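Local coordinates for protein ribose-phosphate pyrophosphokinase (Sulfolobus solfataricus, PDB 4TWB) that transfers the pyrophosphoryl group of ATP to the 1-hydroxyl of ribose 5-phosphate, making phosphoribosyl pyrophosphate (PRPP), at residues V27-V41 with K62-I74. Numbering follows the deposited sequence.
With AMP (adenosine monophosphate), chain I.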
# COMPACT_ATOMS: atom_id res chain seq x y z
N VAL A 27 8.62 -15.84 5.77
CA VAL A 27 7.19 -15.52 5.84
C VAL A 27 6.41 -16.07 4.64
O VAL A 27 6.80 -15.89 3.48
CB VAL A 27 6.96 -13.99 5.92
CG1 VAL A 27 5.59 -13.62 5.40
CG2 VAL A 27 7.13 -13.50 7.33
N GLU A 28 5.32 -16.76 4.91
CA GLU A 28 4.44 -17.24 3.86
C GLU A 28 3.61 -16.06 3.36
O GLU A 28 3.00 -15.32 4.15
CB GLU A 28 3.53 -18.36 4.38
CG GLU A 28 2.69 -19.05 3.31
CD GLU A 28 1.72 -20.09 3.90
OE1 GLU A 28 1.84 -20.44 5.11
OE2 GLU A 28 0.84 -20.56 3.15
N ASN A 29 3.60 -15.85 2.05
CA ASN A 29 2.89 -14.70 1.53
C ASN A 29 2.35 -14.94 0.12
O ASN A 29 3.08 -15.43 -0.75
CB ASN A 29 3.77 -13.46 1.59
CG ASN A 29 4.45 -13.15 0.27
OD1 ASN A 29 5.57 -13.61 0.01
ND2 ASN A 29 3.77 -12.37 -0.58
N LYS A 30 1.08 -14.61 -0.09
CA LYS A 30 0.46 -14.72 -1.41
C LYS A 30 -0.48 -13.56 -1.65
O LYS A 30 -0.77 -12.78 -0.74
CB LYS A 30 -0.30 -16.05 -1.57
CG LYS A 30 -1.17 -16.45 -0.38
CD LYS A 30 -2.24 -17.49 -0.76
CE LYS A 30 -3.18 -17.79 0.42
NZ LYS A 30 -4.49 -18.35 0.00
N ILE A 31 -0.95 -13.43 -2.89
CA ILE A 31 -1.90 -12.39 -3.25
C ILE A 31 -3.27 -12.99 -3.52
O ILE A 31 -3.44 -13.80 -4.44
CB ILE A 31 -1.47 -11.68 -4.53
CG1 ILE A 31 -0.08 -11.07 -4.35
CG2 ILE A 31 -2.49 -10.62 -4.93
CD1 ILE A 31 0.04 -10.20 -3.11
N PHE A 32 -4.26 -12.59 -2.72
CA PHE A 32 -5.65 -12.97 -3.00
C PHE A 32 -6.10 -12.47 -4.36
O PHE A 32 -5.53 -11.53 -4.91
CB PHE A 32 -6.59 -12.40 -1.93
CG PHE A 32 -6.48 -13.08 -0.59
CD1 PHE A 32 -6.14 -12.35 0.54
CD2 PHE A 32 -6.72 -14.43 -0.47
CE1 PHE A 32 -6.05 -12.97 1.77
CE2 PHE A 32 -6.63 -15.05 0.76
CZ PHE A 32 -6.29 -14.32 1.89
N PRO A 33 -7.14 -13.08 -4.93
CA PRO A 33 -7.69 -12.59 -6.20
C PRO A 33 -8.14 -11.13 -6.10
O PRO A 33 -8.01 -10.39 -7.08
CB PRO A 33 -8.90 -13.50 -6.44
CG PRO A 33 -8.69 -14.70 -5.54
CD PRO A 33 -7.90 -14.22 -4.37
N ASP A 34 -8.67 -10.74 -4.94
CA ASP A 34 -8.89 -9.35 -4.56
C ASP A 34 -7.83 -8.39 -5.07
O ASP A 34 -8.13 -7.35 -5.66
CB ASP A 34 -8.81 -9.24 -3.04
CG ASP A 34 -10.13 -9.00 -2.40
OD1 ASP A 34 -11.05 -9.81 -2.64
OD2 ASP A 34 -10.23 -8.01 -1.65
N GLY A 35 -6.58 -8.76 -4.79
CA GLY A 35 -5.43 -7.87 -4.90
C GLY A 35 -4.73 -7.78 -3.54
O GLY A 35 -3.56 -7.37 -3.45
N GLU A 36 -5.45 -8.16 -2.50
CA GLU A 36 -4.97 -8.03 -1.13
C GLU A 36 -3.87 -9.03 -0.78
O GLU A 36 -3.69 -10.06 -1.44
CB GLU A 36 -6.14 -8.16 -0.14
CG GLU A 36 -7.19 -7.07 -0.29
CD GLU A 36 -8.22 -7.05 0.84
OE1 GLU A 36 -9.13 -6.19 0.80
OE2 GLU A 36 -8.11 -7.89 1.76
N SER A 37 -3.12 -8.70 0.27
CA SER A 37 -2.00 -9.53 0.67
C SER A 37 -2.36 -10.52 1.75
O SER A 37 -3.08 -10.18 2.69
CB SER A 37 -0.83 -8.66 1.13
OG SER A 37 -0.10 -8.18 0.02
N TYR A 38 -1.84 -11.74 1.60
CA TYR A 38 -1.93 -12.76 2.64
C TYR A 38 -0.58 -12.90 3.33
O TYR A 38 0.46 -12.97 2.68
CB TYR A 38 -2.34 -14.11 2.04
CG TYR A 38 -2.35 -15.23 3.04
CD1 TYR A 38 -3.38 -15.35 3.97
CD2 TYR A 38 -1.33 -16.17 3.07
CE1 TYR A 38 -3.39 -16.39 4.89
CE2 TYR A 38 -1.32 -17.21 3.99
CZ TYR A 38 -2.36 -17.31 4.90
OH TYR A 38 -2.37 -18.34 5.82
N ILE A 39 -0.60 -12.95 4.66
CA ILE A 39 0.62 -12.94 5.45
C ILE A 39 0.55 -13.95 6.60
O ILE A 39 -0.34 -13.87 7.44
CB ILE A 39 0.87 -11.53 6.04
CG1 ILE A 39 1.21 -10.54 4.93
CG2 ILE A 39 1.96 -11.57 7.10
CD1 ILE A 39 2.47 -10.85 4.19
N ARG A 40 1.50 -14.88 6.63
CA ARG A 40 1.59 -15.85 7.73
C ARG A 40 3.03 -16.07 8.22
O ARG A 40 3.93 -16.33 7.42
CB ARG A 40 0.99 -17.19 7.31
CG ARG A 40 0.73 -18.11 8.48
CD ARG A 40 0.60 -19.55 8.03
NE ARG A 40 0.49 -20.45 9.17
CZ ARG A 40 0.24 -21.75 9.08
NH1 ARG A 40 0.07 -22.32 7.89
NH2 ARG A 40 0.15 -22.49 10.19
N VAL A 41 3.24 -15.98 9.53
CA VAL A 41 4.57 -16.18 10.13
C VAL A 41 4.71 -17.59 10.70
O VAL A 41 4.25 -17.86 11.81
CB VAL A 41 4.81 -15.17 11.25
CG1 VAL A 41 6.17 -15.42 11.88
CG2 VAL A 41 4.70 -13.75 10.73
N LYS A 62 2.21 -1.72 -1.39
CA LYS A 62 1.98 -3.10 -0.95
C LYS A 62 3.08 -3.57 -0.00
O LYS A 62 2.80 -4.16 1.05
CB LYS A 62 1.84 -4.06 -2.13
CG LYS A 62 1.77 -5.52 -1.72
CD LYS A 62 1.30 -6.45 -2.86
CE LYS A 62 -0.20 -6.27 -3.18
NZ LYS A 62 -1.16 -6.65 -2.07
N HIS A 63 4.34 -3.32 -0.35
CA HIS A 63 5.43 -3.76 0.50
C HIS A 63 5.37 -3.10 1.88
O HIS A 63 5.69 -3.73 2.88
CB HIS A 63 6.78 -3.53 -0.17
CG HIS A 63 7.06 -4.49 -1.27
ND1 HIS A 63 7.79 -4.15 -2.39
CD2 HIS A 63 6.70 -5.79 -1.43
CE1 HIS A 63 7.87 -5.20 -3.19
NE2 HIS A 63 7.21 -6.20 -2.64
N LEU A 64 4.93 -1.85 1.92
CA LEU A 64 4.80 -1.16 3.19
C LEU A 64 3.68 -1.78 4.03
O LEU A 64 3.82 -1.98 5.24
CB LEU A 64 4.52 0.32 2.97
CG LEU A 64 5.74 1.20 2.78
CD1 LEU A 64 5.29 2.56 2.28
CD2 LEU A 64 6.48 1.31 4.09
N ILE A 65 2.55 -2.07 3.38
CA ILE A 65 1.43 -2.61 4.12
C ILE A 65 1.77 -4.01 4.58
O ILE A 65 1.47 -4.39 5.71
CB ILE A 65 0.09 -2.47 3.36
CG1 ILE A 65 -0.54 -1.14 3.75
CG2 ILE A 65 -0.87 -3.59 3.72
CD1 ILE A 65 -1.47 -0.59 2.74
N GLU A 66 2.46 -4.76 3.73
CA GLU A 66 2.97 -6.08 4.12
C GLU A 66 3.92 -5.96 5.30
O GLU A 66 3.88 -6.75 6.23
CB GLU A 66 3.63 -6.79 2.94
CG GLU A 66 2.61 -7.48 2.03
CD GLU A 66 3.19 -7.89 0.69
OE1 GLU A 66 2.50 -8.60 -0.08
OE2 GLU A 66 4.34 -7.51 0.39
N LEU A 67 4.77 -4.94 5.28
CA LEU A 67 5.67 -4.70 6.41
C LEU A 67 4.86 -4.48 7.68
O LEU A 67 5.13 -5.12 8.69
CB LEU A 67 6.62 -3.53 6.13
CG LEU A 67 7.48 -2.99 7.28
CD1 LEU A 67 8.45 -4.04 7.78
CD2 LEU A 67 8.23 -1.77 6.83
N PHE A 68 3.88 -3.57 7.62
CA PHE A 68 3.03 -3.29 8.78
C PHE A 68 2.38 -4.56 9.31
O PHE A 68 2.37 -4.79 10.52
CB PHE A 68 1.92 -2.30 8.44
CG PHE A 68 2.41 -1.02 7.85
CD1 PHE A 68 3.64 -0.51 8.20
CD2 PHE A 68 1.62 -0.32 6.96
CE1 PHE A 68 4.08 0.68 7.66
CE2 PHE A 68 2.05 0.87 6.42
CZ PHE A 68 3.29 1.37 6.77
N LEU A 69 1.82 -5.37 8.41
CA LEU A 69 1.11 -6.59 8.80
C LEU A 69 2.03 -7.62 9.45
O LEU A 69 1.70 -8.17 10.51
CB LEU A 69 0.47 -7.24 7.59
CG LEU A 69 -0.63 -6.43 6.92
CD1 LEU A 69 -1.25 -7.25 5.79
CD2 LEU A 69 -1.67 -6.00 7.95
N ILE A 70 3.17 -7.88 8.80
CA ILE A 70 4.16 -8.81 9.31
C ILE A 70 4.67 -8.34 10.68
O ILE A 70 4.82 -9.14 11.61
CB ILE A 70 5.34 -8.94 8.36
CG1 ILE A 70 4.89 -9.56 7.04
CG2 ILE A 70 6.47 -9.76 9.00
CD1 ILE A 70 5.91 -9.46 5.93
N ALA A 71 4.92 -7.05 10.81
CA ALA A 71 5.43 -6.51 12.06
C ALA A 71 4.49 -6.77 13.23
O ALA A 71 4.91 -7.33 14.24
CB ALA A 71 5.70 -5.03 11.91
N GLU A 72 3.23 -6.37 13.11
CA GLU A 72 2.26 -6.62 14.19
C GLU A 72 2.10 -8.11 14.50
O GLU A 72 2.07 -8.49 15.66
CB GLU A 72 0.90 -5.98 13.89
CG GLU A 72 0.69 -4.66 14.61
CD GLU A 72 -0.75 -4.42 14.98
OE1 GLU A 72 -1.63 -5.14 14.45
OE2 GLU A 72 -1.01 -3.53 15.82
N THR A 73 2.00 -8.93 13.47
CA THR A 73 1.95 -10.38 13.66
C THR A 73 3.10 -10.89 14.53
O THR A 73 2.90 -11.68 15.45
CB THR A 73 1.99 -11.12 12.31
OG1 THR A 73 0.95 -10.62 11.45
CG2 THR A 73 1.83 -12.61 12.51
N ILE A 74 4.32 -10.43 14.22
CA ILE A 74 5.51 -10.83 14.97
C ILE A 74 5.42 -10.40 16.43
O ILE A 74 5.73 -11.18 17.31
CB ILE A 74 6.82 -10.29 14.33
CG1 ILE A 74 7.17 -11.11 13.08
CG2 ILE A 74 7.97 -10.34 15.31
CD1 ILE A 74 8.07 -10.36 12.10
P AMP I . -14.95 -15.38 4.01
O1P AMP I . -14.44 -14.28 4.91
O2P AMP I . -16.33 -15.88 4.40
O3P AMP I . -14.75 -15.12 2.53
O5' AMP I . -13.98 -16.63 4.33
C5' AMP I . -12.84 -16.45 5.16
C4' AMP I . -11.60 -16.95 4.43
O4' AMP I . -11.31 -16.06 3.34
C3' AMP I . -10.38 -16.96 5.34
O3' AMP I . -9.86 -18.29 5.43
C2' AMP I . -9.38 -16.00 4.71
O2' AMP I . -8.05 -16.54 4.72
C1' AMP I . -9.92 -15.76 3.30
N9 AMP I . -9.65 -14.38 2.81
C8 AMP I . -9.21 -13.34 3.56
N7 AMP I . -9.06 -12.22 2.79
C5 AMP I . -9.39 -12.56 1.53
C6 AMP I . -9.45 -11.85 0.24
N6 AMP I . -9.10 -10.54 0.17
N1 AMP I . -9.85 -12.55 -0.86
C2 AMP I . -10.20 -13.86 -0.79
N3 AMP I . -10.17 -14.56 0.35
C4 AMP I . -9.77 -13.98 1.53
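Ser37 OG is gripped by two side chains of helix 62-74. It gives its proton to Glu66 OE1 at 2.6 Å, on the anti side of the carboxylate and 29° out of its plane. It accepts from Lys62 NZ at 2.8 Å. The lysine chain bends at its last two torsions, which turns the ammonium toward the hairpin turn. NZ also donates to Gly35 O at 2.9 Å, in the carbonyl plane, and pairs with Asp61 of the second subunit. An alanine in place of Lys62 would probably leave the Gly35 carbonyl and the second subunit's Asp61 without this partner and the turn freer to move. Glu66 OE2 is held by Ser7.

Strands 28-31 and 37-40 form a beta hairpin at the edge of the N-terminal PRTase-like domain's sheet within this chain, where the second subunit hydrogen-bonds to Ile39 and Val41. The helix packs on one face, its axis 27° from that of strand 37-40. Ile39 lies across Ile70 at about a right angle, CG2 to CG1 3.6 Å. Val41 CG2 and Thr73 CG2 meet at 3.6 Å, the side chains running in opposite directions.

The hairpin turn supplies Phe32, Asp34 and Glu36 to the AMP pocket. AMP C5 sits 3.3 Å above the centre of the Phe32 ring. Glu36 OE2 takes a weak bond from AMP N6, while its OE1 is held by Tyr91 N of the second subunit.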